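Local structure of putative GH105 family protein (Salmonella enterica subsp. enterica serovar Paratyphi A, 3QWT) at residues E66-V71 / M362-A367; G72-Y77 / A369-T374; D243-L248 / R258-V263. The protein is of unknown function but probably acts as a family 105 glycoside hydrolase, a family that typically removes unsaturated uronic acid from the ends of oligosaccharides. One frame throughout, in Å; residues are numbered along the deposited sequence.

Interaction 1 of 3, residues E66-V71 / M362-A367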
loop_
_atom_site.group_PDB
_atom_site.type_symbol
_atom_site.label_atom_id
_atom_site.label_comp_id
_atom_site.label_asym_id
_atom_site.label_seq_id
_atom_site.Cartn_x
_atom_site.Cartn_y
_atom_site.Cartn_z
ATOM N N GLU A 66 8.757 2.651 -44.267
ATOM C CA GLU A 66 7.662 3.564 -43.956
ATOM C C GLU A 66 6.493 2.887 -43.246
ATOM O O GLU A 66 6.584 1.733 -42.832
ATOM C CB GLU A 66 7.166 4.324 -45.182
ATOM C CG GLU A 66 6.461 5.616 -44.773
ATOM C CD GLU A 66 5.556 6.115 -45.834
ATOM O OE1 GLU A 66 5.401 7.345 -45.958
ATOM O OE2 GLU A 66 4.995 5.270 -46.554
ATOM N N TRP A 67 5.395 3.614 -43.101
ATOM C CA TRP A 67 4.279 3.116 -42.300
ATOM C C TRP A 67 3.839 1.748 -42.781
ATOM O O TRP A 67 3.359 0.926 -42.003
ATOM C CB TRP A 67 3.105 4.103 -42.292
ATOM C CG TRP A 67 2.405 4.234 -43.617
ATOM C CD1 TRP A 67 2.722 5.092 -44.633
ATOM C CD2 TRP A 67 1.274 3.482 -44.069
ATOM N NE1 TRP A 67 1.860 4.923 -45.684
ATOM C CE2 TRP A 67 0.961 3.939 -45.368
ATOM C CE3 TRP A 67 0.499 2.465 -43.505
ATOM C CZ2 TRP A 67 -0.096 3.415 -46.112
ATOM C CZ3 TRP A 67 -0.556 1.951 -44.238
ATOM C CH2 TRP A 67 -0.840 2.425 -45.535
ATOM N N THR A 68 4.031 1.494 -44.061
ATOM C CA THR A 68 3.499 0.278 -44.663
ATOM C C THR A 68 4.220 -0.915 -44.072
ATOM O O THR A 68 3.600 -1.884 -43.649
ATOM C CB THR A 68 3.651 0.290 -46.205
ATOM O OG1 THR A 68 5.045 0.341 -46.551
ATOM C CG2 THR A 68 2.924 1.499 -46.795
ATOM N N HIS A 69 5.542 -0.828 -44.039
ATOM C CA HIS A 69 6.357 -1.826 -43.361
ATOM C C HIS A 69 5.970 -1.929 -41.894
ATOM O O HIS A 69 6.014 -3.007 -41.308
ATOM C CB HIS A 69 7.841 -1.468 -43.499
ATOM C CG HIS A 69 8.224 -1.098 -44.894
ATOM N ND1 HIS A 69 8.067 0.175 -45.394
ATOM C CD2 HIS A 69 8.691 -1.848 -45.920
ATOM C CE1 HIS A 69 8.452 0.205 -46.656
ATOM N NE2 HIS A 69 8.835 -1.014 -46.998
ATOM N N GLY A 70 5.581 -0.801 -41.311
ATOM C CA GLY A 70 5.158 -0.781 -39.916
ATOM C C GLY A 70 3.979 -1.715 -39.729
ATOM O O GLY A 70 3.977 -2.568 -38.845
ATOM N N VAL A 71 2.977 -1.560 -40.585
ATOM C CA VAL A 71 1.812 -2.419 -40.534
ATOM C C VAL A 71 2.206 -3.848 -40.873
ATOM O O VAL A 71 1.795 -4.789 -40.193
ATOM C CB VAL A 71 0.689 -1.935 -41.477
ATOM C CG1 VAL A 71 -0.443 -2.937 -41.483
ATOM C CG2 VAL A 71 0.179 -0.576 -41.021
HETATM N N MSE A 362 0.427 -4.286 -51.473
HETATM C CA MSE A 362 1.218 -3.495 -50.535
HETATM C C MSE A 362 1.510 -4.262 -49.259
HETATM O O MSE A 362 0.768 -5.168 -48.890
HETATM C CB MSE A 362 0.507 -2.176 -50.203
HETATM C CG MSE A 362 0.267 -1.307 -51.434
HETATM SE SE MSE A 362 1.946 -0.497 -52.033
HETATM C CE MSE A 362 1.945 1.018 -50.800
ATOM N N PRO A 363 2.615 -3.916 -48.589
ATOM C CA PRO A 363 2.930 -4.531 -47.295
ATOM C C PRO A 363 1.710 -4.546 -46.366
ATOM O O PRO A 363 1.405 -5.576 -45.777
ATOM C CB PRO A 363 4.027 -3.619 -46.738
ATOM C CG PRO A 363 4.727 -3.114 -47.959
ATOM C CD PRO A 363 3.652 -2.965 -49.026
ATOM N N TYR A 364 1.002 -3.430 -46.256
ATOM C CA TYR A 364 -0.160 -3.377 -45.368
ATOM C C TYR A 364 -1.338 -4.216 -45.877
ATOM O O TYR A 364 -2.118 -4.746 -45.082
ATOM C CB TYR A 364 -0.591 -1.935 -45.129
ATOM C CG TYR A 364 -0.905 -1.169 -46.387
ATOM C CD1 TYR A 364 -2.158 -1.251 -46.979
ATOM C CD2 TYR A 364 0.047 -0.345 -46.973
ATOM C CE1 TYR A 364 -2.455 -0.536 -48.133
ATOM C CE2 TYR A 364 -0.238 0.378 -48.119
ATOM C CZ TYR A 364 -1.488 0.276 -48.702
ATOM O OH TYR A 364 -1.766 0.997 -49.848
ATOM N N GLY A 365 -1.459 -4.341 -47.196
ATOM C CA GLY A 365 -2.468 -5.211 -47.768
ATOM C C GLY A 365 -2.278 -6.638 -47.292
ATOM O O GLY A 365 -3.183 -7.239 -46.724
ATOM N N GLN A 366 -1.087 -7.178 -47.525
ATOM C CA GLN A 366 -0.740 -8.517 -47.066
ATOM C C GLN A 366 -0.816 -8.625 -45.541
ATOM O O GLN A 366 -1.289 -9.620 -44.988
ATOM C CB GLN A 366 0.684 -8.868 -47.506
ATOM C CG GLN A 366 0.968 -8.649 -48.991
ATOM C CD GLN A 366 0.008 -9.404 -49.876
ATOM O OE1 GLN A 366 -0.772 -8.806 -50.623
ATOM N NE2 GLN A 366 0.052 -10.728 -49.793
ATOM N N ALA A 367 -0.327 -7.609 -44.853
ATOM C CA ALA A 367 -0.229 -7.706 -43.406
ATOM C C ALA A 367 -1.621 -7.749 -42.807
ATOM O O ALA A 367 -1.915 -8.581 -41.952
ATOM C CB ALA A 367 0.593 -6.557 -42.825
#
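Trp-67 and Tyr-364 meet in an offset stack: the six-membered ring of the indole and the phenol ring have centroids 4.6 Å apart and planes tilted by 20°. Trp-67 CH2 reaches over one face of the phenol ring near its rim, 3.2 Å from Tyr-364 CD2, while Met-362, a selenomethionine, lays its CB on the opposite face. The methyl of Thr-68 fills the corner between the two aromatics. It lies over the centre of the Trp-67 indole and touches the phenol at its edge, with Thr-68 CG2 3.4 Å from Tyr-364 CD2. Tyr-364 swings CG between its own backbone N and carbonyl carbon (chi1 57°), and this brings the ring across to the tryptophan. Further along, Val-71 CG1 rests 3.8 Å from Tyr-364 CB, and the small Ala-367 brings its CB within 3.4 Å of Val-71 O. Small and beta-branched residues suit this seam, because the helix axes are just 7.8 Å apart and nearly parallel at 14°. In the second shell, Tyr-364 OH is hydrogen-bonded to Ser-342 O and Thr-68 OG1 to Thr-59 O, so both polar ends are tied to the surrounding chain. At the start of helix 67-83, the N-cap residue Glu-66 gives its backbone N to His-69 ND1 at 2.8 Å, and His-69 NE2 reaches Gly-61 O. A glycerol, probably from the crystallisation liquor, lies beside Trp-67, as such molecules often do in pockets. The segments thus join through dispersion and ring stacking, while Tyr-364 OH and Thr-68 OG1 are bonded to groups outside them.

Interaction 2 of 3, residues G72-Y77 / A369-T374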
loop_
_atom_site.group_PDB
_atom_site.type_symbol
_atom_site.label_atom_id
_atom_site.label_comp_id
_atom_site.label_asym_id
_atom_site.label_seq_id
_atom_site.Cartn_x
_atom_site.Cartn_y
_atom_site.Cartn_z
ATOM N N GLY A 72 3.025 -4.010 -41.907
ATOM C CA GLY A 72 3.520 -5.331 -42.261
ATOM C C GLY A 72 4.130 -6.085 -41.084
ATOM O O GLY A 72 3.759 -7.222 -40.800
ATOM N N LEU A 73 5.070 -5.454 -40.389
ATOM C CA LEU A 73 5.728 -6.118 -39.266
ATOM C C LEU A 73 4.721 -6.514 -38.172
ATOM O O LEU A 73 4.874 -7.539 -37.511
ATOM C CB LEU A 73 6.849 -5.237 -38.683
ATOM C CG LEU A 73 8.038 -4.901 -39.613
ATOM C CD1 LEU A 73 8.701 -3.579 -39.213
ATOM C CD2 LEU A 73 9.081 -6.031 -39.660
ATOM N N TYR A 74 3.696 -5.699 -37.973
ATOM C CA TYR A 74 2.749 -5.953 -36.885
ATOM C C TYR A 74 1.900 -7.188 -37.198
ATOM O O TYR A 74 1.706 -8.064 -36.351
ATOM C CB TYR A 74 1.878 -4.722 -36.668
ATOM C CG TYR A 74 1.054 -4.720 -35.415
ATOM C CD1 TYR A 74 1.615 -5.050 -34.191
ATOM C CD2 TYR A 74 -0.284 -4.346 -35.449
ATOM C CE1 TYR A 74 0.862 -5.030 -33.036
ATOM C CE2 TYR A 74 -1.044 -4.319 -34.306
ATOM C CZ TYR A 74 -0.466 -4.662 -33.094
ATOM O OH TYR A 74 -1.220 -4.635 -31.944
ATOM N N GLY A 75 1.415 -7.268 -38.433
ATOM C CA GLY A 75 0.671 -8.433 -38.871
ATOM C C GLY A 75 1.493 -9.700 -38.701
ATOM O O GLY A 75 1.016 -10.693 -38.161
HETATM N N MSE A 76 2.738 -9.663 -39.162
HETATM C CA MSE A 76 3.667 -10.769 -38.942
HETATM C C MSE A 76 3.827 -11.069 -37.457
HETATM O O MSE A 76 3.794 -12.237 -37.043
HETATM C CB MSE A 76 5.039 -10.443 -39.534
HETATM C CG MSE A 76 5.076 -10.443 -41.050
HETATM SE SE MSE A 76 6.895 -10.111 -41.720
HETATM C CE MSE A 76 6.480 -10.003 -43.622
ATOM N N TYR A 77 4.007 -10.022 -36.653
ATOM C CA TYR A 77 4.246 -10.234 -35.230
ATOM C C TYR A 77 3.081 -11.010 -34.643
ATOM O O TYR A 77 3.275 -11.990 -33.932
ATOM C CB TYR A 77 4.465 -8.933 -34.447
ATOM C CG TYR A 77 4.697 -9.249 -32.993
ATOM C CD1 TYR A 77 5.898 -9.810 -32.583
ATOM C CD2 TYR A 77 3.694 -9.066 -32.043
ATOM C CE1 TYR A 77 6.115 -10.155 -31.257
ATOM C CE2 TYR A 77 3.904 -9.415 -30.705
ATOM C CZ TYR A 77 5.120 -9.957 -30.328
ATOM O OH TYR A 77 5.358 -10.308 -29.022
ATOM N N ALA A 369 -4.372 -8.744 -44.170
ATOM C CA ALA A 369 -4.909 -10.078 -44.384
ATOM C C ALA A 369 -4.448 -11.014 -43.264
ATOM O O ALA A 369 -5.237 -11.790 -42.731
ATOM C CB ALA A 369 -4.511 -10.621 -45.746
HETATM N N MSE A 370 -3.178 -10.944 -42.884
HETATM C CA MSE A 370 -2.724 -11.898 -41.884
HETATM C C MSE A 370 -3.170 -11.514 -40.492
HETATM O O MSE A 370 -3.385 -12.377 -39.650
HETATM C CB MSE A 370 -1.217 -12.225 -41.988
HETATM C CG MSE A 370 -0.227 -11.095 -41.785
HETATM SE SE MSE A 370 1.567 -11.634 -42.456
HETATM C CE MSE A 370 1.473 -10.753 -44.174
ATOM N N LEU A 371 -3.342 -10.219 -40.259
ATOM C CA LEU A 371 -3.906 -9.766 -38.999
ATOM C C LEU A 371 -5.252 -10.444 -38.790
ATOM O O LEU A 371 -5.449 -11.166 -37.808
ATOM C CB LEU A 371 -4.082 -8.243 -38.984
ATOM C CG LEU A 371 -3.043 -7.345 -38.315
ATOM C CD1 LEU A 371 -3.534 -5.913 -38.384
ATOM C CD2 LEU A 371 -2.779 -7.755 -36.853
ATOM N N CYS A 372 -6.180 -10.215 -39.722
ATOM C CA CYS A 372 -7.538 -10.723 -39.560
ATOM C C CYS A 372 -7.552 -12.242 -39.608
ATOM O O CYS A 372 -8.328 -12.881 -38.903
ATOM C CB CYS A 372 -8.494 -10.132 -40.608
ATOM S SG CYS A 372 -8.213 -10.628 -42.347
ATOM N N LEU A 373 -6.677 -12.825 -40.422
ATOM C CA LEU A 373 -6.670 -14.273 -40.552
ATOM C C LEU A 373 -6.105 -14.912 -39.282
ATOM O O LEU A 373 -6.521 -16.011 -38.892
ATOM C CB LEU A 373 -5.934 -14.741 -41.820
ATOM C CG LEU A 373 -6.607 -14.432 -43.160
ATOM C CD1 LEU A 373 -5.713 -14.847 -44.331
ATOM C CD2 LEU A 373 -7.956 -15.110 -43.261
ATOM N N THR A 374 -5.193 -14.217 -38.610
ATOM C CA THR A 374 -4.634 -14.735 -37.356
ATOM C C THR A 374 -5.639 -14.700 -36.221
ATOM O O THR A 374 -5.735 -15.633 -35.423
ATOM C CB THR A 374 -3.378 -13.983 -36.934
ATOM O OG1 THR A 374 -2.368 -14.149 -37.935
ATOM C CG2 THR A 374 -2.866 -14.530 -35.614
#
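Met-370, a selenomethionine, lays its side chain over the backbone of Gly-75, with Met-370 CG 3.8 Å from Gly-75 C. Its CG sits between the backbone N and the carbonyl carbon (chi1 62°), which sends the chain across the seam until the selenium lies 4.0 Å from Met-76 CG. Flexible, polarisable methionines suit this apolar niche, which Val-33, Thr-34 and Leu-37 of helix 23-37 help to enclose around Met-370. Glycine at position 75 presents bare backbone, so Gly-75 CA and Leu-371 CA come within 4.8 Å and the helix axes within 8.2 Å, crossing at 23°. Such near-parallel neighbours fit the alpha/alpha toroid: helices 67-83 and 363-377, far apart in the chain, lie side by side, consistent with closure of the ring. Leu-371 CG packs 3.9 Å from Gly-75 CA, and its CD2 methyl approaches the Tyr-74 ring obliquely and more loosely. Tyr-74 keeps its hydroxyl for Asp-243 on helix 231-248. Within helix 363-377, Thr-374 OG1 donates to Met-370 O at 2.7 Å, tilted 31° from the carbonyl plane; Thr-374 N reaches the same oxygen from the other face, so a buried threonine hydroxyl is satisfied by its own helix.

Interaction 3 of 3, residues D243-L248 / R258-V263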
loop_
_atom_site.group_PDB
_atom_site.type_symbol
_atom_site.label_atom_id
_atom_site.label_comp_id
_atom_site.label_asym_id
_atom_site.label_seq_id
_atom_site.Cartn_x
_atom_site.Cartn_y
_atom_site.Cartn_z
ATOM N N ASP A 243 -6.906 -3.038 -29.730
ATOM C CA ASP A 243 -5.533 -3.261 -29.286
ATOM C C ASP A 243 -5.150 -2.307 -28.170
ATOM O O ASP A 243 -4.473 -2.687 -27.217
ATOM C CB ASP A 243 -4.560 -3.180 -30.462
ATOM C CG ASP A 243 -4.607 -4.429 -31.334
ATOM O OD1 ASP A 243 -5.523 -5.265 -31.158
ATOM O OD2 ASP A 243 -3.733 -4.573 -32.192
ATOM N N PHE A 244 -5.615 -1.071 -28.284
ATOM C CA PHE A 244 -5.361 -0.067 -27.270
ATOM C C PHE A 244 -6.045 -0.478 -25.954
ATOM O O PHE A 244 -5.433 -0.441 -24.879
ATOM C CB PHE A 244 -5.846 1.292 -27.773
ATOM C CG PHE A 244 -5.471 2.443 -26.891
ATOM C CD1 PHE A 244 -4.170 2.630 -26.495
ATOM C CD2 PHE A 244 -6.431 3.341 -26.465
ATOM C CE1 PHE A 244 -3.833 3.683 -25.688
ATOM C CE2 PHE A 244 -6.103 4.388 -25.664
ATOM C CZ PHE A 244 -4.795 4.564 -25.272
ATOM N N LEU A 245 -7.298 -0.909 -26.046
ATOM C CA LEU A 245 -8.034 -1.316 -24.859
ATOM C C LEU A 245 -7.342 -2.460 -24.142
ATOM O O LEU A 245 -7.304 -2.530 -22.904
ATOM C CB LEU A 245 -9.437 -1.750 -25.227
ATOM C CG LEU A 245 -10.419 -0.624 -25.527
ATOM C CD1 LEU A 245 -11.766 -1.229 -25.885
ATOM C CD2 LEU A 245 -10.529 0.307 -24.337
ATOM N N GLU A 246 -6.803 -3.375 -24.927
ATOM C CA GLU A 246 -6.159 -4.539 -24.361
ATOM C C GLU A 246 -4.876 -4.108 -23.654
ATOM O O GLU A 246 -4.580 -4.589 -22.558
ATOM C CB GLU A 246 -5.874 -5.559 -25.463
ATOM C CG GLU A 246 -5.094 -6.776 -25.015
ATOM C CD GLU A 246 -4.906 -7.765 -26.161
ATOM O OE1 GLU A 246 -5.587 -8.803 -26.155
ATOM O OE2 GLU A 246 -4.099 -7.486 -27.073
ATOM N N LEU A 247 -4.125 -3.208 -24.294
ATOM C CA LEU A 247 -3.013 -2.538 -23.653
ATOM C C LEU A 247 -3.411 -1.888 -22.328
ATOM O O LEU A 247 -2.723 -2.060 -21.325
ATOM C CB LEU A 247 -2.384 -1.488 -24.567
ATOM C CG LEU A 247 -1.095 -1.927 -25.263
ATOM C CD1 LEU A 247 -0.619 -0.858 -26.229
ATOM C CD2 LEU A 247 -0.015 -2.263 -24.239
ATOM N N LEU A 248 -4.513 -1.142 -22.321
ATOM C CA LEU A 248 -4.854 -0.343 -21.147
ATOM C C LEU A 248 -5.280 -1.216 -19.976
ATOM O O LEU A 248 -5.039 -0.873 -18.819
ATOM C CB LEU A 248 -5.944 0.686 -21.459
ATOM C CG LEU A 248 -5.529 1.925 -22.252
ATOM C CD1 LEU A 248 -6.739 2.798 -22.614
ATOM C CD2 LEU A 248 -4.507 2.720 -21.510
ATOM N N ARG A 258 -15.165 2.480 -21.040
ATOM C CA ARG A 258 -16.544 2.503 -21.543
ATOM C C ARG A 258 -16.657 3.456 -22.708
ATOM O O ARG A 258 -17.391 3.191 -23.651
ATOM C CB ARG A 258 -17.550 2.920 -20.462
ATOM C CG ARG A 258 -17.950 1.817 -19.490
ATOM C CD ARG A 258 -18.970 2.330 -18.460
ATOM N NE ARG A 258 -20.227 2.748 -19.090
ATOM C CZ ARG A 258 -21.096 3.595 -18.542
ATOM N NH1 ARG A 258 -20.842 4.139 -17.357
ATOM N NH2 ARG A 258 -22.214 3.908 -19.182
ATOM N N TYR A 259 -15.937 4.575 -22.646
ATOM C CA TYR A 259 -16.078 5.556 -23.714
ATOM C C TYR A 259 -15.495 5.006 -25.016
ATOM O O TYR A 259 -16.044 5.229 -26.097
ATOM C CB TYR A 259 -15.463 6.909 -23.350
ATOM C CG TYR A 259 -15.633 7.942 -24.447
ATOM C CD1 TYR A 259 -16.870 8.517 -24.701
ATOM C CD2 TYR A 259 -14.563 8.319 -25.241
ATOM C CE1 TYR A 259 -17.029 9.452 -25.691
ATOM C CE2 TYR A 259 -14.707 9.257 -26.238
ATOM C CZ TYR A 259 -15.950 9.819 -26.466
ATOM O OH TYR A 259 -16.106 10.752 -27.463
ATOM N N LEU A 260 -14.407 4.252 -24.913
ATOM C CA LEU A 260 -13.788 3.681 -26.114
ATOM C C LEU A 260 -14.609 2.533 -26.690
ATOM O O LEU A 260 -14.740 2.400 -27.902
ATOM C CB LEU A 260 -12.356 3.217 -25.839
ATOM C CG LEU A 260 -11.365 4.333 -25.500
ATOM C CD1 LEU A 260 -9.965 3.769 -25.267
ATOM C CD2 LEU A 260 -11.371 5.394 -26.604
ATOM N N VAL A 261 -15.144 1.700 -25.811
ATOM C CA VAL A 261 -16.031 0.641 -26.230
ATOM C C VAL A 261 -17.221 1.244 -26.979
ATOM O O VAL A 261 -17.672 0.689 -27.968
ATOM C CB VAL A 261 -16.518 -0.179 -25.028
ATOM C CG1 VAL A 261 -17.692 -1.103 -25.422
ATOM C CG2 VAL A 261 -15.350 -0.971 -24.415
ATOM N N GLN A 262 -17.707 2.390 -26.510
ATOM C CA GLN A 262 -18.829 3.072 -27.146
ATOM C C GLN A 262 -18.505 3.553 -28.552
ATOM O O GLN A 262 -19.302 3.367 -29.476
ATOM C CB GLN A 262 -19.288 4.262 -26.305
ATOM C CG GLN A 262 -20.458 5.028 -26.924
ATOM C CD GLN A 262 -20.014 6.158 -27.863
ATOM O OE1 GLN A 262 -20.781 6.604 -28.710
ATOM N NE2 GLN A 262 -18.789 6.636 -27.694
ATOM N N VAL A 263 -17.340 4.170 -28.716
ATOM C CA VAL A 263 -16.893 4.622 -30.033
ATOM C C VAL A 263 -16.747 3.448 -30.997
ATOM O O VAL A 263 -17.181 3.511 -32.160
ATOM C CB VAL A 263 -15.557 5.357 -29.933
ATOM C CG1 VAL A 263 -14.939 5.582 -31.349
ATOM C CG2 VAL A 263 -15.745 6.657 -29.146
#
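The carbonyl oxygen of Phe-244 accepts a hydrogen bond from Leu-248 N at 2.8 Å, one helical turn on, and both residues turn their side chains to Leu-260 on the facing helix. Leu-260 CD1 makes most of the contacts. It lies at the edge of the Phe-244 ring, near the ring plane and 3.8 Å from Phe-244 CD2, and stands 3.6 Å from Leu-245 CD2, the two leucines lying alongside each other, head to tail. Leu-248 CD1 is a looser neighbour of the same methyl, and it also covers one face of the Phe-244 ring. Phe-244 holds CG anti to its backbone N (chi1 -172°), which carries the ring to where the Leu-260 methyl can meet its rim. Leu-245 also uses its CD1, which touches Val-261 CG2 at 3.9 Å, the two side chains crossing at about a right angle. Long branched leucines suit this interface, since they must bridge axes 10.8 Å apart. The helices run antiparallel at 164°, forming one helical hairpin of the six-hairpin toroid. Beyond it, Phe-244 also meets the ring of Phe-198, and Arg-258 makes a salt bridge to Glu-193 of the second subunit. With only hydrocarbon meeting across the hairpin, its cohesion rests on shape and the burial of methyls, while the charged residues point to other partners.

How the interactions relate
Interactions 1 and 2 are successive stretches of one seam between helices 67-83 and 363-377, and they touch where Ala-367 CB packs on Gly-72 CA. Both are buried and close to the middle of the chain; the seam is aromatic near the helix starts and becomes glycine and selenomethionine packing further along. Interaction 3 is buried too but farther out, joining consecutive antiparallel helices, and its second helix also faces a neighbouring subunit. It lies within the long chain loop that both other contacts close. Tyr-74 OH and Asp-243 OD2, 2.5 Å apart in a probable hydrogen bond, link interactions 2 and 3, whereas interactions 1 and 3 do not touch.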